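Long-range contacts in ribulose-5-phosphate reductase 1 (Staphylococcus aureus, PDB 6XHK), which catalyses the NADPH-dependent reduction of D-ribulose 5-phosphate to D-ribitol 5-phosphate, a step in making the poly(ribitol phosphate) wall teichoic acid of the cell wall: residues Y193-T198 and D210-N215; W170-L175 and Y200-F205. All blocks are in the same frame, centred on the assembly; numbering follows the deposited sequence.

Contact 1 of 2, residues Y193-T198 and D210-N215. With NDP (NADPH dihydro-nicotinamide-adenine-dinucleotide phosphate), chain B.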
ATOM      1  N   TYR A 193      14.341 -13.961  -2.400  1.00 89.91           N
ATOM      2  CA  TYR A 193      14.037 -14.372  -3.767  1.00 93.74           C
ATOM      3  C   TYR A 193      12.693 -13.772  -4.169  1.00 91.43           C
ATOM      4  O   TYR A 193      11.753 -13.757  -3.370  1.00 83.16           O
ATOM      5  CB  TYR A 193      13.966 -15.922  -3.907  1.00 95.39           C
ATOM      6  CG  TYR A 193      15.213 -16.713  -3.542  1.00103.05           C
ATOM      7  CD1 TYR A 193      16.459 -16.108  -3.467  1.00105.55           C
ATOM      8  CD2 TYR A 193      15.127 -18.060  -3.213  1.00101.56           C
ATOM      9  CE1 TYR A 193      17.590 -16.818  -3.116  1.00104.32           C
ATOM     10  CE2 TYR A 193      16.251 -18.778  -2.859  1.00106.71           C
ATOM     11  CZ  TYR A 193      17.483 -18.152  -2.812  1.00103.64           C
ATOM     12  OH  TYR A 193      18.611 -18.867  -2.463  1.00 95.97           O
ATOM     13  N   VAL A 194      12.588 -13.302  -5.411  1.00 90.08           N
ATOM     14  CA  VAL A 194      11.369 -12.681  -5.919  1.00 84.16           C
ATOM     15  C   VAL A 194      10.940 -13.448  -7.167  1.00 82.98           C
ATOM     16  O   VAL A 194      11.775 -13.784  -8.017  1.00 84.30           O
ATOM     17  CB  VAL A 194      11.573 -11.173  -6.216  1.00 88.62           C
ATOM     18  CG1 VAL A 194      10.358 -10.554  -6.913  1.00 82.61           C
ATOM     19  CG2 VAL A 194      11.905 -10.420  -4.946  1.00 83.14           C
ATOM     20  N   PHE A 195       9.646 -13.741  -7.264  1.00 82.05           N
ATOM     21  CA  PHE A 195       9.073 -14.486  -8.378  1.00 93.28           C
ATOM     22  C   PHE A 195       8.037 -13.617  -9.070  1.00 96.37           C
ATOM     23  O   PHE A 195       7.132 -13.083  -8.414  1.00 81.48           O
ATOM     24  CB  PHE A 195       8.430 -15.800  -7.895  1.00 90.51           C
ATOM     25  CG  PHE A 195       9.376 -16.675  -7.118  1.00 96.18           C
ATOM     26  CD1 PHE A 195       9.641 -16.413  -5.778  1.00 82.12           C
ATOM     27  CD2 PHE A 195      10.034 -17.726  -7.737  1.00 93.32           C
ATOM     28  CE1 PHE A 195      10.529 -17.193  -5.071  1.00 83.06           C
ATOM     29  CE2 PHE A 195      10.913 -18.490  -7.042  1.00 84.86           C
ATOM     30  CZ  PHE A 195      11.166 -18.220  -5.704  1.00 84.43           C
ATOM     31  N   GLY A 196       8.163 -13.479 -10.388  1.00 83.83           N
ATOM     32  CA  GLY A 196       7.228 -12.644 -11.102  1.00 84.34           C
ATOM     33  C   GLY A 196       6.995 -13.112 -12.509  1.00 86.09           C
ATOM     34  O   GLY A 196       7.295 -14.261 -12.826  1.00 86.60           O
ATOM     35  N   LYS A 197       6.512 -12.216 -13.368  1.00 87.41           N
ATOM     36  CA  LYS A 197       6.111 -12.557 -14.731  1.00102.27           C
ATOM     37  C   LYS A 197       6.824 -11.790 -15.854  1.00 91.94           C
ATOM     38  O   LYS A 197       6.846 -12.297 -16.978  1.00 94.03           O
ATOM     39  CB  LYS A 197       4.596 -12.346 -14.910  1.00 97.07           C
ATOM     40  CG  LYS A 197       3.698 -13.304 -14.154  1.00 88.48           C
ATOM     41  CD  LYS A 197       2.217 -13.011 -14.392  1.00 89.31           C
ATOM     42  CE  LYS A 197       1.782 -13.350 -15.823  1.00106.67           C
ATOM     43  NZ  LYS A 197       0.312 -13.561 -16.005  1.00109.30           N
ATOM     44  N   THR A 198       7.376 -10.594 -15.615  1.00106.80           N
ATOM     45  CA  THR A 198       7.840  -9.726 -16.699  1.00105.42           C
ATOM     46  C   THR A 198       9.237  -9.196 -16.418  1.00 95.11           C
ATOM     47  O   THR A 198       9.530  -8.776 -15.292  1.00 93.35           O
ATOM     48  CB  THR A 198       6.889  -8.538 -16.909  1.00 95.87           C
ATOM     49  OG1 THR A 198       6.392  -8.086 -15.644  1.00123.94           O
ATOM     50  CG2 THR A 198       5.726  -8.942 -17.793  1.00102.16           C
ATOM     51  N   ASP A 210      18.333 -13.091  -5.803  1.00 92.22           N
ATOM     52  CA  ASP A 210      18.107 -13.621  -7.134  1.00 92.30           C
ATOM     53  C   ASP A 210      16.630 -13.402  -7.450  1.00 90.00           C
ATOM     54  O   ASP A 210      15.800 -13.217  -6.559  1.00 88.34           O
ATOM     55  CB  ASP A 210      18.501 -15.112  -7.228  1.00116.54           C
ATOM     56  CG  ASP A 210      18.664 -15.610  -8.670  1.00107.15           C
ATOM     57  OD1 ASP A 210      19.806 -15.695  -9.152  1.00114.92           O
ATOM     58  OD2 ASP A 210      17.654 -15.867  -9.356  1.00133.24           O
ATOM     59  N   VAL A 211      16.320 -13.439  -8.735  1.00103.20           N
ATOM     60  CA  VAL A 211      15.001 -13.125  -9.271  1.00 88.83           C
ATOM     61  C   VAL A 211      14.625 -14.194 -10.289  1.00 89.27           C
ATOM     62  O   VAL A 211      15.461 -14.585 -11.115  1.00 95.57           O
ATOM     63  CB  VAL A 211      15.006 -11.713  -9.899  1.00 89.52           C
ATOM     64  CG1 VAL A 211      13.856 -11.518 -10.836  1.00 89.10           C
ATOM     65  CG2 VAL A 211      14.895 -10.651  -8.778  1.00 88.69           C
ATOM     66  N   PHE A 212      13.374 -14.673 -10.235  1.00 87.82           N
ATOM     67  CA  PHE A 212      12.925 -15.792 -11.060  1.00101.38           C
ATOM     68  C   PHE A 212      11.617 -15.473 -11.774  1.00 87.87           C
ATOM     69  O   PHE A 212      10.801 -14.687 -11.295  1.00 86.53           O
ATOM     70  CB  PHE A 212      12.734 -17.097 -10.232  1.00104.52           C
ATOM     71  CG  PHE A 212      13.895 -17.447  -9.340  1.00 88.60           C
ATOM     72  CD1 PHE A 212      14.842 -18.371  -9.762  1.00 90.60           C
ATOM     73  CD2 PHE A 212      14.029 -16.878  -8.075  1.00 87.68           C
ATOM     74  CE1 PHE A 212      15.911 -18.697  -8.957  1.00 91.72           C
ATOM     75  CE2 PHE A 212      15.111 -17.202  -7.260  1.00 88.85           C
ATOM     76  CZ  PHE A 212      16.052 -18.107  -7.708  1.00 90.90           C
ATOM     77  N   PHE A 213      11.420 -16.120 -12.927  1.00103.45           N
ATOM     78  CA  PHE A 213      10.116 -16.187 -13.575  1.00 96.55           C
ATOM     79  C   PHE A 213       9.340 -17.356 -12.985  1.00103.42           C
ATOM     80  O   PHE A 213       9.912 -18.390 -12.630  1.00134.42           O
ATOM     81  CB  PHE A 213      10.243 -16.393 -15.092  1.00 97.77           C
ATOM     82  CG  PHE A 213      10.730 -15.180 -15.833  1.00107.87           C
ATOM     83  CD1 PHE A 213      11.961 -14.611 -15.529  1.00112.06           C
ATOM     84  CD2 PHE A 213       9.950 -14.578 -16.802  1.00113.68           C
ATOM     85  CE1 PHE A 213      12.413 -13.493 -16.190  1.00110.47           C
ATOM     86  CE2 PHE A 213      10.394 -13.449 -17.460  1.00118.06           C
ATOM     87  CZ  PHE A 213      11.628 -12.908 -17.155  1.00116.45           C
ATOM     88  N   ILE A 214       8.022 -17.198 -12.896  1.00105.64           N
ATOM     89  CA  ILE A 214       7.185 -18.297 -12.411  1.00101.42           C
ATOM     90  C   ILE A 214       7.201 -19.434 -13.418  1.00 96.60           C
ATOM     91  O   ILE A 214       6.818 -20.562 -13.102  1.00 89.51           O
ATOM     92  CB  ILE A 214       5.754 -17.784 -12.110  1.00 86.23           C
ATOM     93  CG1 ILE A 214       5.098 -17.159 -13.338  1.00 87.60           C
ATOM     94  CG2 ILE A 214       5.789 -16.754 -10.990  1.00 84.42           C
ATOM     95  CD1 ILE A 214       3.648 -16.921 -13.191  1.00 87.38           C
ATOM     96  N   ASN A 215       7.680 -19.140 -14.624  1.00 98.03           N
ATOM     97  CA  ASN A 215       7.774 -20.044 -15.752  1.00 93.39           C
ATOM     98  C   ASN A 215       9.035 -20.892 -15.673  1.00 94.34           C
ATOM     99  O   ASN A 215       9.114 -21.958 -16.299  1.00 96.31           O
ATOM    100  CB  ASN A 215       7.818 -19.175 -17.020  1.00 95.15           C
ATOM    101  CG  ASN A 215       7.066 -19.758 -18.177  1.00109.31           C
ATOM    102  OD1 ASN A 215       6.626 -20.901 -18.140  1.00136.22           O
ATOM    103  ND2 ASN A 215       7.008 -19.006 -19.263  1.00 99.52           N
TER
HETATM  104  PA  NDP B 401       0.050  -5.071  -9.116  1.00140.77           P
HETATM  105  O1A NDP B 401      -0.800  -4.561 -10.245  1.00158.92           O
HETATM  106  O2A NDP B 401       1.326  -4.243  -9.010  1.00137.07           O
HETATM  107  O5B NDP B 401       0.359  -6.684  -9.367  1.00136.42           O
HETATM  108  C5B NDP B 401       1.517  -7.323  -8.733  1.00117.39           C
HETATM  109  C4B NDP B 401       2.323  -8.203  -9.761  1.00 96.54           C
HETATM  110  O4B NDP B 401       2.069  -9.479  -9.639  1.00 89.37           O
HETATM  111  C3B NDP B 401       1.933  -7.846 -11.224  1.00 89.51           C
HETATM  112  O3B NDP B 401       3.008  -7.386 -11.918  1.00 89.35           O
HETATM  113  C2B NDP B 401       1.499  -9.139 -11.901  1.00 82.78           C
HETATM  114  O2B NDP B 401       2.117  -9.083 -13.254  1.00 77.84           O
HETATM  115  C1B NDP B 401       2.049 -10.063 -11.152  1.00 88.49           C
HETATM  116  N9A NDP B 401       1.441 -11.393 -11.253  1.00 92.88           N
HETATM  117  C8A NDP B 401       0.307 -11.780 -11.907  1.00103.79           C
HETATM  118  N7A NDP B 401       0.139 -13.122 -11.735  1.00 92.22           N
HETATM  119  C5A NDP B 401       1.149 -13.549 -10.993  1.00 93.77           C
HETATM  120  C6A NDP B 401       1.498 -14.953 -10.482  1.00 81.84           C
HETATM  121  N6A NDP B 401       0.621 -16.055 -10.808  1.00 84.99           N
HETATM  122  N1A NDP B 401       2.674 -15.129  -9.697  1.00 66.98           N
HETATM  123  C2A NDP B 401       3.538 -14.011  -9.384  1.00 64.85           C
HETATM  124  N3A NDP B 401       3.188 -12.665  -9.879  1.00 79.88           N
HETATM  125  C4A NDP B 401       1.957 -12.484 -10.698  1.00 88.69           C
HETATM  126  O3  NDP B 401      -0.752  -4.906  -7.638  1.00134.05           O
HETATM  127  PN  NDP B 401      -0.006  -4.757  -6.121  1.00135.47           P
HETATM  128  O1N NDP B 401       1.445  -5.243  -6.176  1.00144.51           O
HETATM  129  O2N NDP B 401       0.032  -3.317  -5.725  1.00151.93           O
HETATM  130  O5D NDP B 401      -0.931  -5.612  -5.030  1.00131.84           O
HETATM  131  C5D NDP B 401      -1.816  -6.649  -5.507  1.00127.78           C
HETATM  132  C4D NDP B 401      -2.843  -7.088  -4.585  1.00124.75           C
HETATM  133  O4D NDP B 401      -2.606  -6.592  -3.097  1.00115.63           O
HETATM  134  C3D NDP B 401      -4.249  -6.560  -4.954  1.00137.61           C
HETATM  135  O3D NDP B 401      -5.264  -7.652  -4.867  1.00143.04           O
HETATM  136  C2D NDP B 401      -4.496  -5.568  -4.063  1.00142.46           C
HETATM  137  O2D NDP B 401      -5.916  -5.303  -3.836  1.00152.90           O
HETATM  138  C1D NDP B 401      -3.746  -6.058  -2.699  1.00126.08           C
HETATM  139  N1N NDP B 401      -3.606  -5.024  -1.651  1.00119.50           N
HETATM  140  C2N NDP B 401      -3.797  -5.462  -0.266  1.00134.05           C
HETATM  141  C3N NDP B 401      -3.885  -4.486   0.920  1.00141.63           C
HETATM  142  C7N NDP B 401      -4.116  -5.083   2.368  1.00144.56           C
HETATM  143  O7N NDP B 401      -4.583  -4.393   3.243  1.00156.21           O
HETATM  144  N7N NDP B 401      -3.753  -6.478   2.628  1.00131.37           N
HETATM  145  C4N NDP B 401      -3.473  -3.009   0.702  1.00139.28           C
HETATM  146  C5N NDP B 401      -3.500  -2.583  -0.783  1.00131.03           C
HETATM  147  C6N NDP B 401      -3.303  -3.614  -1.916  1.00116.03           C
HETATM  148  P2B NDP B 401       1.077  -9.015 -14.504  1.00106.76           P
HETATM  149  O1X NDP B 401      -0.025 -10.041 -14.356  1.00 99.07           O
HETATM  150  O2X NDP B 401       0.447  -7.633 -14.505  1.00115.68           O
HETATM  151  O3X NDP B 401       1.859  -9.289 -15.778  1.00120.52           O
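Phe212 sets its ring edge against the face of Tyr193, a T-shaped pair with planes 73° apart; CE2 of Phe212 does the touching, 3.8 Å from CG of Tyr193. One face of the Phe212 ring also has Asp210 OD2 above it, offset toward the rim. Phe195 completes the cluster differently: its plane is only 16° from that of Phe212, but the rings are slid apart and barely overlap, meeting where CE2 of Phe195 lies 3.7 Å from CD2 of Phe212. The alternation of residues along the two strands puts all three rings on one face of the sheet, and each has CG anti to the carbonyl carbon, beside its own backbone N. Val194 and Val211 are on the other face.

The backbone beneath is a parallel strand pair, 191-196 beside 210-213, closing the beta-alpha-beta unit around helix 199-202 in a Rossmann-type domain; 210-213 is the outermost strand on this side of the parallel sheet. Phe212 straddles Val194 and Gly196: its N donates to Val194 O at 2.9 Å, and its O accepts from Gly196 N at 3.0 Å. The pairing runs past the strand end, with Ile214 N reaching Gly196 O at 3.0 Å.

There the chains arrive at the NADPH adenine. The methyl CG2 of Ile214 comes within 3.7 Å of N1A of the cofactor, while CD1 packs on Lys197 CG. Lys197 CD is 3.4 Å from C8A of the adenine, and beyond it the bend at chi3 (70°) carries NZ to the 2'-phosphate side, 3.9 Å from O1X.

Contact 2 of 2, residues W170-L175 and Y200-F205. With NDP (NADPH dihydro-nicotinamide-adenine-dinucleotide phosphate), chain B.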
ATOM      1  N   TRP A 170       6.218 -13.671  -3.973  1.00 78.80           N
ATOM      2  CA  TRP A 170       5.521 -13.778  -5.254  1.00 89.61           C
ATOM      3  C   TRP A 170       4.849 -12.457  -5.608  1.00 94.60           C
ATOM      4  O   TRP A 170       4.212 -11.830  -4.758  1.00 86.11           O
ATOM      5  CB  TRP A 170       4.473 -14.899  -5.266  1.00 88.25           C
ATOM      6  CG  TRP A 170       4.968 -16.225  -5.783  1.00 85.04           C
ATOM      7  CD1 TRP A 170       4.594 -16.853  -6.952  1.00 85.60           C
ATOM      8  CD2 TRP A 170       5.909 -17.090  -5.150  1.00 88.24           C
ATOM      9  NE1 TRP A 170       5.271 -18.048  -7.088  1.00 81.61           N
ATOM     10  CE2 TRP A 170       6.081 -18.217  -5.993  1.00 81.38           C
ATOM     11  CE3 TRP A 170       6.636 -17.022  -3.952  1.00 82.39           C
ATOM     12  CZ2 TRP A 170       6.937 -19.255  -5.670  1.00 82.36           C
ATOM     13  CZ3 TRP A 170       7.495 -18.054  -3.642  1.00 81.32           C
ATOM     14  CH2 TRP A 170       7.635 -19.157  -4.494  1.00 82.34           C
ATOM     15  N   GLY A 171       4.993 -12.048  -6.875  1.00100.48           N
ATOM     16  CA  GLY A 171       4.482 -10.770  -7.353  1.00 80.27           C
ATOM     17  C   GLY A 171       5.544  -9.699  -7.535  1.00 87.18           C
ATOM     18  O   GLY A 171       6.167  -9.267  -6.557  1.00 80.49           O
ATOM     19  N   ASP A 172       5.747  -9.263  -8.786  1.00 82.31           N
ATOM     20  CA  ASP A 172       6.770  -8.295  -9.168  1.00 83.50           C
ATOM     21  C   ASP A 172       6.219  -6.867  -9.242  1.00 89.69           C
ATOM     22  O   ASP A 172       6.674  -6.073 -10.067  1.00 94.14           O
ATOM     23  CB  ASP A 172       7.378  -8.702 -10.509  1.00 85.02           C
ATOM     24  CG  ASP A 172       6.326  -9.017 -11.566  1.00 85.94           C
ATOM     25  OD1 ASP A 172       5.135  -8.829 -11.295  1.00 87.80           O
ATOM     26  OD2 ASP A 172       6.681  -9.399 -12.693  1.00 87.47           O
ATOM     27  N   GLY A 173       5.239  -6.512  -8.406  1.00 84.65           N
ATOM     28  CA  GLY A 173       4.588  -5.211  -8.449  1.00 84.68           C
ATOM     29  C   GLY A 173       4.843  -4.307  -7.252  1.00 84.38           C
ATOM     30  O   GLY A 173       5.919  -4.388  -6.647  1.00 83.97           O
ATOM     31  N   ASN A 174       3.874  -3.457  -6.878  1.00 84.87           N
ATOM     32  CA  ASN A 174       4.144  -2.473  -5.829  1.00 92.39           C
ATOM     33  C   ASN A 174       4.348  -3.133  -4.465  1.00 83.41           C
ATOM     34  O   ASN A 174       5.344  -2.850  -3.781  1.00 83.56           O
ATOM     35  CB  ASN A 174       3.041  -1.404  -5.761  1.00 96.79           C
ATOM     36  CG  ASN A 174       2.667  -0.840  -7.126  1.00102.46           C
ATOM     37  OD1 ASN A 174       3.522  -0.638  -7.999  1.00116.26           O
ATOM     38  ND2 ASN A 174       1.384  -0.551  -7.303  1.00 89.46           N
ATOM     39  N   LEU A 175       3.422  -4.015  -4.047  1.00 82.17           N
ATOM     40  CA  LEU A 175       3.612  -4.733  -2.780  1.00 80.96           C
ATOM     41  C   LEU A 175       4.843  -5.631  -2.791  1.00 91.66           C
ATOM     42  O   LEU A 175       5.588  -5.683  -1.799  1.00 90.89           O
ATOM     43  CB  LEU A 175       2.390  -5.557  -2.425  1.00 80.15           C
ATOM     44  CG  LEU A 175       1.514  -4.934  -1.374  1.00 91.84           C
ATOM     45  CD1 LEU A 175       0.244  -5.748  -1.221  1.00108.01           C
ATOM     46  CD2 LEU A 175       2.338  -4.967  -0.102  1.00 85.77           C
ATOM     47  N   TYR A 200      10.604  -6.403 -17.421  1.00100.29           N
ATOM     48  CA  TYR A 200      10.394  -5.009 -17.007  1.00100.81           C
ATOM     49  C   TYR A 200      10.323  -4.886 -15.486  1.00109.32           C
ATOM     50  O   TYR A 200      11.167  -4.228 -14.868  1.00 97.92           O
ATOM     51  CB  TYR A 200       9.110  -4.456 -17.644  1.00102.28           C
ATOM     52  CG  TYR A 200       8.913  -2.951 -17.537  1.00147.43           C
ATOM     53  CD1 TYR A 200       7.819  -2.332 -18.139  1.00159.92           C
ATOM     54  CD2 TYR A 200       9.844  -2.136 -16.887  1.00153.60           C
ATOM     55  CE1 TYR A 200       7.637  -0.938 -18.068  1.00163.44           C
ATOM     56  CE2 TYR A 200       9.672  -0.743 -16.812  1.00158.03           C
ATOM     57  CZ  TYR A 200       8.568  -0.154 -17.403  1.00160.28           C
ATOM     58  OH  TYR A 200       8.395   1.208 -17.332  1.00160.72           O
ATOM     59  N   LYS A 201       9.329  -5.543 -14.864  1.00 95.28           N
ATOM     60  CA  LYS A 201       9.085  -5.332 -13.440  1.00 92.83           C
ATOM     61  C   LYS A 201      10.167  -5.960 -12.576  1.00 91.42           C
ATOM     62  O   LYS A 201      10.592  -5.363 -11.577  1.00 96.70           O
ATOM     63  CB  LYS A 201       7.703  -5.861 -13.051  1.00 91.05           C
ATOM     64  CG  LYS A 201       6.551  -5.124 -13.700  1.00 92.63           C
ATOM     65  CD  LYS A 201       5.198  -5.692 -13.370  1.00 91.29           C
ATOM     66  CE  LYS A 201       4.149  -4.988 -14.196  1.00 93.61           C
ATOM     67  NZ  LYS A 201       2.769  -5.419 -13.955  1.00 92.94           N
ATOM     68  N   LEU A 202      10.641  -7.146 -12.944  1.00 98.74           N
ATOM     69  CA  LEU A 202      11.631  -7.824 -12.120  1.00 95.84           C
ATOM     70  C   LEU A 202      12.987  -7.139 -12.135  1.00 98.81           C
ATOM     71  O   LEU A 202      13.754  -7.310 -11.179  1.00 91.49           O
ATOM     72  CB  LEU A 202      11.761  -9.277 -12.561  1.00 94.38           C
ATOM     73  CG  LEU A 202      10.516 -10.118 -12.313  1.00 91.45           C
ATOM     74  CD1 LEU A 202      10.578 -11.363 -13.176  1.00 89.14           C
ATOM     75  CD2 LEU A 202      10.469 -10.461 -10.828  1.00 86.25           C
ATOM     76  N   SER A 203      13.284  -6.346 -13.173  1.00104.19           N
ATOM     77  CA  SER A 203      14.553  -5.627 -13.197  1.00101.23           C
ATOM     78  C   SER A 203      14.664  -4.630 -12.048  1.00 98.06           C
ATOM     79  O   SER A 203      15.777  -4.296 -11.632  1.00110.21           O
ATOM     80  CB  SER A 203      14.727  -4.909 -14.524  1.00109.52           C
ATOM     81  OG  SER A 203      13.522  -4.260 -14.887  1.00132.03           O
ATOM     82  N   HIS A 204      13.536  -4.160 -11.506  1.00 94.70           N
ATOM     83  CA  HIS A 204      13.616  -3.183 -10.424  1.00 96.89           C
ATOM     84  C   HIS A 204      14.132  -3.759  -9.120  1.00 93.02           C
ATOM     85  O   HIS A 204      14.447  -2.980  -8.212  1.00112.52           O
ATOM     86  CB  HIS A 204      12.265  -2.507 -10.161  1.00 99.89           C
ATOM     87  CG  HIS A 204      11.731  -1.755 -11.337  1.00 99.81           C
ATOM     88  ND1 HIS A 204      11.139  -2.370 -12.419  1.00 98.82           N
ATOM     89  CD2 HIS A 204      11.777  -0.437 -11.633  1.00104.44           C
ATOM     90  CE1 HIS A 204      10.795  -1.456 -13.307  1.00103.23           C
ATOM     91  NE2 HIS A 204      11.173  -0.276 -12.855  1.00110.55           N
ATOM     92  N   PHE A 205      14.214  -5.074  -9.000  1.00100.16           N
ATOM     93  CA  PHE A 205      14.637  -5.745  -7.775  1.00 90.45           C
ATOM     94  C   PHE A 205      16.114  -6.100  -7.933  1.00115.85           C
ATOM     95  O   PHE A 205      16.465  -7.124  -8.525  1.00128.43           O
ATOM     96  CB  PHE A 205      13.806  -6.993  -7.536  1.00 88.24           C
ATOM     97  CG  PHE A 205      12.306  -6.765  -7.411  1.00 89.11           C
ATOM     98  CD1 PHE A 205      11.676  -6.864  -6.163  1.00 85.11           C
ATOM     99  CD2 PHE A 205      11.517  -6.528  -8.538  1.00 87.00           C
ATOM    100  CE1 PHE A 205      10.301  -6.721  -6.038  1.00 83.90           C
ATOM    101  CE2 PHE A 205      10.126  -6.373  -8.413  1.00 86.06           C
ATOM    102  CZ  PHE A 205       9.521  -6.462  -7.156  1.00 84.28           C
TER
HETATM  103  PA  NDP B 401       0.050  -5.071  -9.116  1.00140.77           P
HETATM  104  O1A NDP B 401      -0.800  -4.561 -10.245  1.00158.92           O
HETATM  105  O2A NDP B 401       1.326  -4.243  -9.010  1.00137.07           O
HETATM  106  O5B NDP B 401       0.359  -6.684  -9.367  1.00136.42           O
HETATM  107  C5B NDP B 401       1.517  -7.323  -8.733  1.00117.39           C
HETATM  108  C4B NDP B 401       2.323  -8.203  -9.761  1.00 96.54           C
HETATM  109  O4B NDP B 401       2.069  -9.479  -9.639  1.00 89.37           O
HETATM  110  C3B NDP B 401       1.933  -7.846 -11.224  1.00 89.51           C
HETATM  111  O3B NDP B 401       3.008  -7.386 -11.918  1.00 89.35           O
HETATM  112  C2B NDP B 401       1.499  -9.139 -11.901  1.00 82.78           C
HETATM  113  O2B NDP B 401       2.117  -9.083 -13.254  1.00 77.84           O
HETATM  114  C1B NDP B 401       2.049 -10.063 -11.152  1.00 88.49           C
HETATM  115  N9A NDP B 401       1.441 -11.393 -11.253  1.00 92.88           N
HETATM  116  C8A NDP B 401       0.307 -11.780 -11.907  1.00103.79           C
HETATM  117  N7A NDP B 401       0.139 -13.122 -11.735  1.00 92.22           N
HETATM  118  C5A NDP B 401       1.149 -13.549 -10.993  1.00 93.77           C
HETATM  119  C6A NDP B 401       1.498 -14.953 -10.482  1.00 81.84           C
HETATM  120  N6A NDP B 401       0.621 -16.055 -10.808  1.00 84.99           N
HETATM  121  N1A NDP B 401       2.674 -15.129  -9.697  1.00 66.98           N
HETATM  122  C2A NDP B 401       3.538 -14.011  -9.384  1.00 64.85           C
HETATM  123  N3A NDP B 401       3.188 -12.665  -9.879  1.00 79.88           N
HETATM  124  C4A NDP B 401       1.957 -12.484 -10.698  1.00 88.69           C
HETATM  125  O3  NDP B 401      -0.752  -4.906  -7.638  1.00134.05           O
HETATM  126  PN  NDP B 401      -0.006  -4.757  -6.121  1.00135.47           P
HETATM  127  O1N NDP B 401       1.445  -5.243  -6.176  1.00144.51           O
HETATM  128  O2N NDP B 401       0.032  -3.317  -5.725  1.00151.93           O
HETATM  129  O5D NDP B 401      -0.931  -5.612  -5.030  1.00131.84           O
HETATM  130  C5D NDP B 401      -1.816  -6.649  -5.507  1.00127.78           C
HETATM  131  C4D NDP B 401      -2.843  -7.088  -4.585  1.00124.75           C
HETATM  132  O4D NDP B 401      -2.606  -6.592  -3.097  1.00115.63           O
HETATM  133  C3D NDP B 401      -4.249  -6.560  -4.954  1.00137.61           C
HETATM  134  O3D NDP B 401      -5.264  -7.652  -4.867  1.00143.04           O
HETATM  135  C2D NDP B 401      -4.496  -5.568  -4.063  1.00142.46           C
HETATM  136  O2D NDP B 401      -5.916  -5.303  -3.836  1.00152.90           O
HETATM  137  C1D NDP B 401      -3.746  -6.058  -2.699  1.00126.08           C
HETATM  138  N1N NDP B 401      -3.606  -5.024  -1.651  1.00119.50           N
HETATM  139  C2N NDP B 401      -3.797  -5.462  -0.266  1.00134.05           C
HETATM  140  C3N NDP B 401      -3.885  -4.486   0.920  1.00141.63           C
HETATM  141  C7N NDP B 401      -4.116  -5.083   2.368  1.00144.56           C
HETATM  142  O7N NDP B 401      -4.583  -4.393   3.243  1.00156.21           O
HETATM  143  N7N NDP B 401      -3.753  -6.478   2.628  1.00131.37           N
HETATM  144  C4N NDP B 401      -3.473  -3.009   0.702  1.00139.28           C
HETATM  145  C5N NDP B 401      -3.500  -2.583  -0.783  1.00131.03           C
HETATM  146  C6N NDP B 401      -3.303  -3.614  -1.916  1.00116.03           C
HETATM  147  P2B NDP B 401       1.077  -9.015 -14.504  1.00106.76           P
HETATM  148  O1X NDP B 401      -0.025 -10.041 -14.356  1.00 99.07           O
HETATM  149  O2X NDP B 401       0.447  -7.633 -14.505  1.00115.68           O
HETATM  150  O3X NDP B 401       1.859  -9.289 -15.778  1.00120.52           O
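The ribose hydroxyl O3B of NADPH is gripped by one side chain from each segment: it donates to Asp172 OD1 at 2.6 Å and accepts from Lys201 NZ at 2.8 Å. The opposite charges do not meet directly, since NZ of Lys201 stays 4.9 Å from OD1 of Asp172, so the hydroxyl bridges them. Lys201 gets there with its chain extended beyond CG, running past Asp172. Its NZ makes a further weak bond to O2X of the 2'-phosphate, the group that distinguishes NADPH from NADH, consistent with a part in recognising it.

Asp172 has CG between its backbone N and carbonyl carbon (chi1 49°). That rotamer sends OD1 to the ribose, while two backbone N-H groups, those of Lys197 and Thr198, hold OD2, which restrains the carboxylate. The rest of the contact is packing: Lys201 CB lies against the carbonyl O of Asp172, the two side chains crossing at about a right angle, and the methyl CD2 of Leu202 meets Asp172 CB at 3.6 Å. The ring of Phe205 presents an edge to that same carbonyl, CE2 lying 3.8 Å from Asp172 O.

Gly171 and Gly173 fit the GxGxxG pattern of Rossmann-type dinucleotide sites. At the start of the following helix, Leu175 N donates to the pyrophosphate oxygen O1N at 3.2 Å, and Asn174 N bonds weakly to O2A.

The glycine-rich turn links strand 166-170 to helix 174-186, with helix 199-202 alongside; Leu202 and Phe205 reach onto Val194 and Val211 of strands 191-196 and 210-213, and Phe205 meets Tyr177 of helix 174-186 edge-to-face.

Overall arrangement
Contacts 1 and 2, with centres about 8 Å apart, interlock along the chain: strand 191-196 pairs with 210-213 in contact 1 and leads into helix 199-202 of contact 2. They also touch directly. Phe195 O lies 2.8 Å from Gly171 N, a probable hydrogen bond on the side of strand 191-196 facing strand 166-170, inside the sheet, and the rings of Phe195 and Trp170 stack. Both contacts border the NADPH adenine; contact 2 in addition binds the ribose, the pyrophosphate and, weakly, the 2'-phosphate. Contact 1 lies away from the predicted catalytic zinc site, whereas in contact 2 Asn174 ND2 bonds weakly to the modified Cys38, a predicted zinc ligand.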